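Side-chain contacts in DUF1436 domain-containing protein (PDB 2GKP), which is of unknown function but belongs to the CdiI family and so probably acts as an immunity protein against the toxin of a contact-dependent growth inhibition system: residues D50-T53 and L54-V58; I145-L148 and D149-P152. All coordinates share one frame; numbering follows the deposited sequence.

Contact 1 (D50-T53 and L54-V58); sequences DNET and LGTTV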
loop_
_atom_site.group_PDB
_atom_site.type_symbol
_atom_site.label_atom_id
_atom_site.label_comp_id
_atom_site.label_asym_id
_atom_site.label_seq_id
_atom_site.Cartn_x
_atom_site.Cartn_y
_atom_site.Cartn_z
ATOM N N ASP A 50 -11.031 -4.785 -12.618
ATOM C CA ASP A 50 -11.389 -6.153 -12.372
ATOM C C ASP A 50 -10.496 -6.788 -11.313
ATOM O O ASP A 50 -9.364 -6.335 -11.082
ATOM C CB ASP A 50 -11.366 -6.949 -13.669
ATOM C CG ASP A 50 -10.000 -7.210 -14.141
ATOM O OD1 ASP A 50 -9.419 -6.374 -14.865
ATOM O OD2 ASP A 50 -9.514 -8.310 -13.802
ATOM N N ASN A 51 -11.030 -7.793 -10.641
ATOM C CA ASN A 51 -10.280 -8.439 -9.556
ATOM C C ASN A 51 -8.922 -8.993 -10.018
ATOM O O ASN A 51 -7.937 -8.872 -9.299
ATOM C CB ASN A 51 -11.124 -9.516 -8.922
ATOM C CG ASN A 51 -12.248 -8.934 -8.082
ATOM O OD1 ASN A 51 -12.242 -7.743 -7.811
ATOM N ND2 ASN A 51 -13.188 -9.756 -7.663
ATOM N N GLU A 52 -8.858 -9.584 -11.210
ATOM C CA GLU A 52 -7.581 -10.126 -11.665
ATOM C C GLU A 52 -6.502 -9.030 -11.824
ATOM O O GLU A 52 -5.333 -9.249 -11.414
ATOM C CB GLU A 52 -7.799 -10.992 -12.922
ATOM C CG GLU A 52 -6.674 -11.972 -13.247
ATOM C CD GLU A 52 -5.548 -11.295 -13.999
ATOM O OE1 GLU A 52 -5.822 -10.227 -14.574
ATOM O OE2 GLU A 52 -4.404 -11.811 -14.033
ATOM N N THR A 53 -6.871 -7.842 -12.315
ATOM C CA THR A 53 -5.913 -6.757 -12.487
ATOM C C THR A 53 -5.516 -6.224 -11.101
ATOM O O THR A 53 -4.344 -5.916 -10.860
ATOM C CB THR A 53 -6.499 -5.597 -13.375
ATOM O OG1 THR A 53 -6.847 -6.133 -14.660
ATOM C CG2 THR A 53 -5.480 -4.484 -13.583
ATOM N N LEU A 54 -6.478 -6.103 -10.203
ATOM C CA LEU A 54 -6.187 -5.586 -8.873
ATOM C C LEU A 54 -5.268 -6.574 -8.117
ATOM O O LEU A 54 -4.237 -6.165 -7.540
ATOM C CB LEU A 54 -7.487 -5.370 -8.097
ATOM C CG LEU A 54 -7.375 -4.863 -6.642
ATOM C CD1 LEU A 54 -6.489 -3.581 -6.597
ATOM C CD2 LEU A 54 -8.723 -4.685 -5.960
ATOM N N GLY A 55 -5.594 -7.864 -8.157
ATOM C CA GLY A 55 -4.705 -8.873 -7.526
ATOM C C GLY A 55 -3.285 -8.882 -8.104
ATOM O O GLY A 55 -2.261 -8.862 -7.366
ATOM N N THR A 56 -3.182 -8.893 -9.432
ATOM C CA THR A 56 -1.863 -8.849 -10.083
ATOM C C THR A 56 -1.068 -7.604 -9.737
ATOM O O THR A 56 0.151 -7.658 -9.533
ATOM C CB THR A 56 -2.035 -9.009 -11.610
ATOM O OG1 THR A 56 -2.591 -10.300 -11.857
ATOM C CG2 THR A 56 -0.725 -8.859 -12.384
ATOM N N THR A 57 -1.741 -6.459 -9.703
ATOM C CA THR A 57 -1.027 -5.224 -9.418
ATOM C C THR A 57 -0.489 -5.255 -7.989
ATOM O O THR A 57 0.624 -4.824 -7.759
ATOM C CB THR A 57 -1.973 -3.987 -9.637
ATOM O OG1 THR A 57 -2.479 -4.057 -10.979
ATOM C CG2 THR A 57 -1.240 -2.671 -9.438
ATOM N N VAL A 58 -1.279 -5.748 -7.036
ATOM C CA VAL A 58 -0.801 -5.813 -5.647
ATOM C C VAL A 58 0.312 -6.854 -5.515
ATOM O O VAL A 58 1.345 -6.595 -4.856
ATOM C CB VAL A 58 -1.965 -6.040 -4.656
ATOM C CG1 VAL A 58 -1.445 -6.399 -3.265
ATOM C CG2 VAL A 58 -2.781 -4.761 -4.584
#
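The first turns of helix 51-63 are tied by successive i to i+4 backbone bonds, from Leu54 N to Asp50 O (3.0 Å), Gly55 N to Asn51 O, Thr56 N to Glu52 O and Thr57 N to Thr53 O. Thr57 adds its hydroxyl to this pattern. It keeps OG1 beside its own backbone N and anti to its carbonyl carbon (chi1 -56°), and from there OG1 reaches back to Thr53 O at 2.6 Å. Thr57 N and OG1 meet Thr53 O from opposite faces of its carbonyl plane. The local bond gives a buried hydroxyl a partner, which suits a threonine packed on Ile25, His43 and Leu45. Thr56 OG1 lies between Glu52 O (3.0 Å) and, in the Glu52 conformer described, the tentatively placed OE2. Leu54 is apolar where it rests on Ile25; Gly55, having no side chain, lets Pro152 come close to the backbone. At the helix start Asp50 takes both donors of Thr53: OD1 receives Thr53 OG1 at 2.6 Å on its syn side, while OD2 receives Thr53 N at 3.1 Å from above the carboxylate plane. Aspartate suits this place because its short carboxylate can turn back to an N-H of the first turn, and its negative charge probably interacts favourably with the helix dipole. The arrangement is a classic aspartate N-cap.

Contact 2 (I145-L148 and D149-P152); sequences ILSL and DNSP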
loop_
_atom_site.group_PDB
_atom_site.type_symbol
_atom_site.label_atom_id
_atom_site.label_comp_id
_atom_site.label_asym_id
_atom_site.label_seq_id
_atom_site.Cartn_x
_atom_site.Cartn_y
_atom_site.Cartn_z
ATOM N N ILE A 145 -7.692 -12.636 5.369
ATOM C CA ILE A 145 -6.504 -13.491 5.389
ATOM C C ILE A 145 -6.606 -14.426 4.172
ATOM O O ILE A 145 -7.547 -15.235 4.076
ATOM C CB ILE A 145 -6.435 -14.337 6.722
ATOM C CG1 ILE A 145 -6.475 -13.440 7.960
ATOM C CG2 ILE A 145 -5.209 -15.268 6.727
ATOM C CD1 ILE A 145 -5.396 -12.374 8.076
ATOM N N LEU A 146 -5.644 -14.308 3.246
ATOM C CA LEU A 146 -5.552 -15.173 2.074
ATOM C C LEU A 146 -4.137 -15.738 1.982
ATOM O O LEU A 146 -3.369 -15.692 2.941
ATOM C CB LEU A 146 -5.915 -14.406 0.801
ATOM C CG LEU A 146 -7.370 -13.911 0.743
ATOM C CD1 LEU A 146 -7.584 -13.029 -0.447
ATOM C CD2 LEU A 146 -8.346 -15.057 0.703
ATOM N N SER A 147 -3.794 -16.312 0.844
ATOM C CA SER A 147 -2.459 -16.865 0.716
ATOM C C SER A 147 -2.056 -16.938 -0.742
ATOM O O SER A 147 -2.855 -16.667 -1.638
ATOM C CB SER A 147 -2.369 -18.242 1.394
ATOM O OG SER A 147 -2.771 -19.223 0.478
ATOM N N LEU A 148 -0.816 -17.332 -0.981
ATOM C CA LEU A 148 -0.336 -17.497 -2.355
ATOM C C LEU A 148 -0.963 -18.704 -3.059
ATOM O O LEU A 148 -0.776 -18.888 -4.260
ATOM C CB LEU A 148 1.198 -17.557 -2.420
ATOM C CG LEU A 148 1.928 -16.275 -1.981
ATOM C CD1 LEU A 148 3.422 -16.551 -2.082
ATOM C CD2 LEU A 148 1.495 -15.099 -2.893
ATOM N N ASP A 149 -1.750 -19.488 -2.324
ATOM C CA ASP A 149 -2.571 -20.514 -2.974
ATOM C C ASP A 149 -3.613 -19.850 -3.873
ATOM O O ASP A 149 -4.109 -20.454 -4.836
ATOM C CB ASP A 149 -3.413 -21.281 -1.948
ATOM C CG ASP A 149 -2.598 -22.057 -0.919
ATOM O OD1 ASP A 149 -1.387 -22.334 -1.085
ATOM O OD2 ASP A 149 -3.214 -22.414 0.105
ATOM N N ASN A 150 -4.033 -18.644 -3.474
ATOM C CA ASN A 150 -5.121 -17.926 -4.153
ATOM C C ASN A 150 -4.676 -17.342 -5.482
ATOM O O ASN A 150 -3.545 -16.883 -5.599
ATOM C CB ASN A 150 -5.702 -16.828 -3.227
ATOM C CG ASN A 150 -6.415 -17.403 -1.996
ATOM O OD1 ASN A 150 -5.941 -17.264 -0.868
ATOM N ND2 ASN A 150 -7.542 -18.103 -2.218
ATOM N N SER A 151 -5.580 -17.340 -6.467
ATOM C CA SER A 151 -5.301 -16.720 -7.757
ATOM C C SER A 151 -5.310 -15.212 -7.601
ATOM O O SER A 151 -5.878 -14.711 -6.615
ATOM C CB SER A 151 -6.390 -17.068 -8.740
ATOM O OG SER A 151 -7.641 -16.567 -8.277
ATOM N N PRO A 152 -4.665 -14.489 -8.541
ATOM C CA PRO A 152 -4.770 -13.042 -8.550
ATOM C C PRO A 152 -6.201 -12.547 -8.442
ATOM O O PRO A 152 -6.433 -11.539 -7.768
ATOM C CB PRO A 152 -4.126 -12.643 -9.883
ATOM C CG PRO A 152 -3.075 -13.714 -10.102
ATOM C CD PRO A 152 -3.720 -14.979 -9.575
HETATM O O HOH W 1 -5.709 -19.174 1.083
HETATM O O HOH W 2 -1.681 -21.631 2.101
#
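Ser147 and Asn150 are the ends of a type I beta turn, combined with an ST turn at Ser147, that carries the chain out of strand 144-147 towards helix 152-164. The backbone bond of the turn runs from Asn150 N to Ser147 O at 2.9 Å, with the donor well above the carbonyl plane. Side chains then bond to main chain in both directions. Asn150 folds its amide back so that OD1 accepts from Ser147 N at 2.9 Å, in the plane of its own carbonyl group, and in the ST turn Ser147 OG accepts from Asp149 N at 3.0 Å. That hydroxyl sits between its backbone N and carbonyl carbon (chi1 86°), which turns it towards the N-H two residues on. Serine and asparagine suit the bend because their short side chains place an oxygen near main-chain N-H groups two or three residues away. Asn150 ND2 bonds to Glu154 OE1, which takes Ser151 N as well; with Ser151 at the N-cap of the helix, this is consistent with a capping box. Leu146 CB and CD2 lie beside the amide oxygen of Asn150 (CB to OD1 3.3 Å) in van der Waals contact, the two side chains crossing at about a right angle, while Leu146 makes an apolar contact with Ile125 of the neighbouring strand. Two waters extend the polar network. Water 1 joins Ser147 OG to Asn150 OD1, donating to the latter at 2.7 Å. Water 2 is hydrogen-bonded to Ser147 OG and donates to Asp149 OD2 at 2.6 Å.

Overall arrangement
Contact 1 is the N-terminal start of helix 51-63, whereas contact 2 is the turn between strand 144-147 and helix 152-164. Although they come in series along the chain, their centres are only about 12 Å apart and they meet directly: Pro152 CB of contact 2 lies 3.4 Å from Thr56 OG1 of contact 1 and 3.9 Å from Glu52 O. Leu148 and Pro152 also pack on Leu59, and Asn51 touches Glu153, Ala157 and Lys160, so the start of helix 51-63 packs against helix 152-164. Contact 1 is partly buried and contact 2 superficial. A bound sodium ion is about 12 Å from the side chain of Thr57, too far for Thr57 to coordinate it.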